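Local coordinates for sporozoite microneme protein essential for cell traversal (Plasmodium berghei, PDB 4U5A) that is needed by the malaria sporozoite to traverse host cells, probably acting as a secreted microneme protein, at residues Ser58-Glu63 / Pro176-Phe181; Glu63-Ile68 / Lys183-Leu188. One frame throughout, in Å; residues are numbered along the deposited sequence.

Interaction 1: Ser58-Glu63 / Pro176-Phe181; sequences SFVPEE and PIYDDF
Y178 reaches from helix 167-197 to V60 near the beginning of helix 59-84, where the axes of the two short segments come within 11.4 Å. Its CB leaves the helix beside the gap rather than straight into it. With CG anti to the backbone N (chi1 172°), the ring is then carried across, so that the far end of the side chain does the touching. CZ lies 4.5 Å from V60 CB. OH, at the tip, sits against the branched end of V60, 3.1 Å from CG2, the two side chains crossing at about a right angle. This hydroxyl also hydrogen-bonds the backbone O of Y57, and the Y178 ring stacks with that of Y57, so the polar tip is satisfied although V60 offers it carbon alone. P61, the residue after V60, meets F181, about a turn beyond Y178, with CG 4.2 Å from CE2 in an oblique apolar contact. P61 also touches F36 of helix 10-39, while L112 and N116 of helix 88-126 touch F181. The two segments run nearly parallel, at 12°, and meet through two aromatic side chains on one side and a valine and a proline on the other, an arrangement that belongs to the long-helix packing of a four-helix bundle.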
# COMPACT_ATOMS: atom_id res chain seq x y z
N SER A 58 -1.07 9.71 -8.31
CA SER A 58 -1.42 9.32 -6.95
C SER A 58 -2.85 8.80 -6.79
O SER A 58 -3.21 8.29 -5.73
CB SER A 58 -1.20 10.50 -6.00
OG SER A 58 -2.06 11.58 -6.33
N PHE A 59 -3.66 8.93 -7.83
CA PHE A 59 -5.07 8.57 -7.73
C PHE A 59 -5.30 7.07 -7.91
O PHE A 59 -6.25 6.51 -7.36
CB PHE A 59 -5.89 9.35 -8.75
CG PHE A 59 -6.07 10.81 -8.40
CD1 PHE A 59 -5.96 11.23 -7.08
CD2 PHE A 59 -6.35 11.75 -9.37
CE1 PHE A 59 -6.12 12.56 -6.74
CE2 PHE A 59 -6.52 13.08 -9.04
CZ PHE A 59 -6.40 13.49 -7.73
N VAL A 60 -4.43 6.42 -8.68
CA VAL A 60 -4.59 5.00 -8.96
C VAL A 60 -4.32 4.11 -7.72
O VAL A 60 -5.10 3.20 -7.46
CB VAL A 60 -3.70 4.56 -10.14
CG1 VAL A 60 -3.94 3.09 -10.48
CG2 VAL A 60 -3.99 5.42 -11.35
N PRO A 61 -3.23 4.37 -6.97
CA PRO A 61 -3.03 3.53 -5.78
C PRO A 61 -4.17 3.63 -4.78
O PRO A 61 -4.47 2.63 -4.12
CB PRO A 61 -1.73 4.08 -5.18
CG PRO A 61 -1.00 4.66 -6.33
CD PRO A 61 -2.07 5.26 -7.19
N GLU A 62 -4.81 4.79 -4.68
CA GLU A 62 -5.94 4.96 -3.77
C GLU A 62 -7.11 4.11 -4.23
O GLU A 62 -7.82 3.52 -3.42
CB GLU A 62 -6.37 6.43 -3.67
CG GLU A 62 -7.47 6.67 -2.63
CD GLU A 62 -7.94 8.10 -2.55
OE1 GLU A 62 -7.41 8.95 -3.30
OE2 GLU A 62 -8.84 8.39 -1.72
N GLU A 63 -7.29 4.03 -5.54
CA GLU A 63 -8.36 3.23 -6.10
C GLU A 63 -8.15 1.75 -5.80
O GLU A 63 -9.11 1.04 -5.47
CB GLU A 63 -8.47 3.46 -7.61
CG GLU A 63 -8.95 4.85 -7.99
CD GLU A 63 -8.98 5.08 -9.50
OE1 GLU A 63 -8.18 4.43 -10.21
OE2 GLU A 63 -9.80 5.90 -9.97
N PRO A 176 8.89 3.01 -15.05
CA PRO A 176 9.02 1.62 -14.61
C PRO A 176 8.71 1.43 -13.12
O PRO A 176 8.10 0.43 -12.75
CB PRO A 176 10.49 1.29 -14.87
CG PRO A 176 10.95 2.28 -15.87
CD PRO A 176 10.12 3.51 -15.68
N ILE A 177 9.12 2.39 -12.30
CA ILE A 177 8.90 2.32 -10.86
C ILE A 177 7.41 2.35 -10.51
O ILE A 177 6.93 1.52 -9.73
CB ILE A 177 9.63 3.48 -10.13
CG1 ILE A 177 11.14 3.33 -10.30
CG2 ILE A 177 9.27 3.51 -8.66
CD1 ILE A 177 11.95 4.47 -9.72
N TYR A 178 6.69 3.29 -11.11
CA TYR A 178 5.26 3.44 -10.87
C TYR A 178 4.46 2.26 -11.43
O TYR A 178 3.52 1.79 -10.78
CB TYR A 178 4.77 4.77 -11.46
CG TYR A 178 3.27 4.95 -11.45
CD1 TYR A 178 2.61 5.33 -10.30
CD2 TYR A 178 2.53 4.77 -12.61
CE1 TYR A 178 1.23 5.50 -10.28
CE2 TYR A 178 1.16 4.94 -12.61
CZ TYR A 178 0.52 5.30 -11.45
OH TYR A 178 -0.85 5.47 -11.45
N ASP A 179 4.81 1.79 -12.62
CA ASP A 179 4.11 0.66 -13.22
C ASP A 179 4.29 -0.61 -12.38
O ASP A 179 3.36 -1.42 -12.26
CB ASP A 179 4.62 0.41 -14.64
CG ASP A 179 4.03 1.37 -15.65
OD1 ASP A 179 3.30 2.30 -15.24
OD2 ASP A 179 4.31 1.22 -16.85
N ASP A 180 5.46 -0.76 -11.79
CA ASP A 180 5.74 -1.91 -10.94
C ASP A 180 4.96 -1.83 -9.62
O ASP A 180 4.53 -2.84 -9.08
CB ASP A 180 7.24 -2.01 -10.66
CG ASP A 180 7.55 -2.62 -9.30
OD1 ASP A 180 7.76 -1.84 -8.34
OD2 ASP A 180 7.57 -3.86 -9.19
N PHE A 181 4.76 -0.60 -9.14
CA PHE A 181 4.00 -0.37 -7.91
C PHE A 181 2.55 -0.78 -8.11
O PHE A 181 2.01 -1.56 -7.33
CB PHE A 181 4.07 1.10 -7.51
CG PHE A 181 3.49 1.39 -6.15
CD1 PHE A 181 3.42 0.40 -5.18
CD2 PHE A 181 2.99 2.65 -5.86
CE1 PHE A 181 2.88 0.67 -3.93
CE2 PHE A 181 2.45 2.93 -4.62
CZ PHE A 181 2.39 1.94 -3.65

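Interaction 2: Glu63-Ile68 / Lys183-Leu188; sequences EKLNII and KNLTDL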
# COMPACT_ATOMS: atom_id res chain seq x y z
N GLU A 63 -7.29 4.03 -5.54
CA GLU A 63 -8.36 3.23 -6.10
C GLU A 63 -8.15 1.75 -5.80
O GLU A 63 -9.11 1.04 -5.47
CB GLU A 63 -8.47 3.46 -7.61
CG GLU A 63 -8.95 4.85 -7.99
CD GLU A 63 -8.98 5.08 -9.50
OE1 GLU A 63 -8.18 4.43 -10.21
OE2 GLU A 63 -9.80 5.90 -9.97
N LYS A 64 -6.91 1.29 -5.89
CA LYS A 64 -6.58 -0.11 -5.63
C LYS A 64 -6.84 -0.49 -4.18
O LYS A 64 -7.26 -1.60 -3.88
CB LYS A 64 -5.13 -0.39 -6.00
CG LYS A 64 -4.80 -0.22 -7.47
CD LYS A 64 -5.46 -1.31 -8.30
CE LYS A 64 -5.20 -1.13 -9.78
NZ LYS A 64 -5.81 -2.23 -10.57
N LEU A 65 -6.58 0.45 -3.28
CA LEU A 65 -6.78 0.19 -1.86
C LEU A 65 -8.27 0.28 -1.51
O LEU A 65 -8.73 -0.38 -0.58
CB LEU A 65 -5.96 1.18 -1.02
CG LEU A 65 -4.45 1.00 -1.16
CD1 LEU A 65 -3.67 1.92 -0.24
CD2 LEU A 65 -4.05 -0.44 -0.92
N ASN A 66 -9.01 1.07 -2.27
CA ASN A 66 -10.45 1.14 -2.09
C ASN A 66 -11.10 -0.16 -2.55
O ASN A 66 -12.14 -0.58 -2.03
CB ASN A 66 -11.04 2.33 -2.85
CG ASN A 66 -10.84 3.65 -2.12
OD1 ASN A 66 -10.59 3.68 -0.92
ND2 ASN A 66 -10.95 4.75 -2.86
N ILE A 67 -10.47 -0.82 -3.52
CA ILE A 67 -10.93 -2.11 -4.02
C ILE A 67 -10.73 -3.20 -2.96
O ILE A 67 -11.64 -3.96 -2.65
CB ILE A 67 -10.18 -2.51 -5.31
CG1 ILE A 67 -10.53 -1.54 -6.45
CG2 ILE A 67 -10.50 -3.94 -5.71
CD1 ILE A 67 -9.84 -1.86 -7.76
N ILE A 68 -9.52 -3.25 -2.41
CA ILE A 68 -9.18 -4.19 -1.34
C ILE A 68 -10.11 -4.03 -0.15
O ILE A 68 -10.63 -5.01 0.39
CB ILE A 68 -7.72 -4.00 -0.88
CG1 ILE A 68 -6.76 -4.22 -2.05
CG2 ILE A 68 -7.39 -4.94 0.27
CD1 ILE A 68 -5.31 -3.98 -1.69
N LYS A 183 1.39 -2.65 -10.43
CA LYS A 183 1.34 -4.07 -10.76
C LYS A 183 1.30 -4.90 -9.47
O LYS A 183 0.55 -5.87 -9.38
CB LYS A 183 2.53 -4.46 -11.64
CG LYS A 183 2.45 -5.86 -12.23
CD LYS A 183 3.76 -6.62 -12.15
CE LYS A 183 3.58 -8.05 -12.64
NZ LYS A 183 4.85 -8.82 -12.64
N ASN A 184 2.11 -4.51 -8.49
CA ASN A 184 2.14 -5.20 -7.20
C ASN A 184 0.81 -5.07 -6.46
O ASN A 184 0.38 -6.00 -5.78
CB ASN A 184 3.28 -4.66 -6.32
CG ASN A 184 4.62 -5.25 -6.69
OD1 ASN A 184 4.72 -6.41 -7.07
ND2 ASN A 184 5.67 -4.44 -6.57
N LEU A 185 0.17 -3.91 -6.58
CA LEU A 185 -1.13 -3.68 -5.97
C LEU A 185 -2.21 -4.49 -6.67
O LEU A 185 -3.16 -4.96 -6.05
CB LEU A 185 -1.49 -2.19 -6.00
CG LEU A 185 -0.66 -1.26 -5.11
CD1 LEU A 185 -1.01 0.20 -5.35
CD2 LEU A 185 -0.87 -1.62 -3.65
N THR A 186 -2.04 -4.68 -7.98
CA THR A 186 -3.00 -5.42 -8.78
C THR A 186 -2.95 -6.92 -8.48
O THR A 186 -3.99 -7.58 -8.39
CB THR A 186 -2.74 -5.19 -10.28
OG1 THR A 186 -2.96 -3.81 -10.60
CG2 THR A 186 -3.66 -6.04 -11.13
N ASP A 187 -1.75 -7.44 -8.31
CA ASP A 187 -1.56 -8.85 -7.98
C ASP A 187 -1.95 -9.15 -6.54
O ASP A 187 -2.34 -10.27 -6.21
CB ASP A 187 -0.11 -9.27 -8.25
CG ASP A 187 0.26 -9.17 -9.72
OD1 ASP A 187 -0.66 -9.00 -10.55
OD2 ASP A 187 1.46 -9.25 -10.04
N LEU A 188 -1.85 -8.14 -5.68
CA LEU A 188 -2.26 -8.27 -4.29
C LEU A 188 -3.77 -8.43 -4.19
O LEU A 188 -4.27 -9.23 -3.40
CB LEU A 188 -1.80 -7.06 -3.48
CG LEU A 188 -1.82 -7.18 -1.96
CD1 LEU A 188 -1.11 -8.44 -1.51
CD2 LEU A 188 -1.17 -5.96 -1.33
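A bend at chi2 (-69°) turns the K64 chain away from a straight course, and the extended remainder carries NZ to T186 on the facing helix. On the T186 side, chi1 of -65° puts the hydroxyl opposite its own carbonyl carbon, where OG1 can meet both K64 NZ and the backbone O of I182. The lysine ammonium thus comes within 3.3 Å of T186 OG1, as the donor in a weak hydrogen bond, and its CE lies 3.6 Å from the same oxygen. The stronger partner of the threonine hydroxyl is the backbone O of I182, one turn earlier in its own helix. That bond ties the hydroxyl back to the helix and probably steadies the oxygen that K64 meets.

The base of the lysine does different work. CB and CG of K64 both lie against L185 CB, with CB to CB 4.1 Å, so the aliphatic start of a charged residue packs on the leucine while its amine goes to the polar neighbour. These two residues also mark the nearest backbone approach of the segments, with CA atoms 6.5 Å apart. Deeper in, L65 and L185 meet through methyl groups, CD2 to CD2 at 4.4 Å. It is a terminal methyl of L65, not its CB, that makes the contact.

The axes of segments 63-68 and 183-188 run in the same direction at 11°, with a closest approach of 10.0 Å. Beneath the lysine-threonine pair, L65 reaches T28 and I32 of helix 10-39 and L109 of helix 88-126, while L185 packs on L112. Contact between helices 59-84 and 167-197 therefore passes directly into the shared interior of all four long helices.

Interactions 1 and 2 are successive patches of one interface between helices 59-84 and 167-197, their centres about 9 Å apart. They share E63 and touch directly, P61 CA lying 3.9 Å from L185 CD1, while I182, between the second-helix segments, contacts V60 and P61. Each patch combines buried residues with partly exposed ones. The inner members are P61 and F181 in the first, L65 and L185 in the second, and both sets also meet helices 10-39 and 88-126. Toward the outside the chemistry diverges: interaction 1 spans its wider gap with an aromatic ring, whereas interaction 2 adds a weak lysine-threonine bond and buries more surface, 247 against 156 Å².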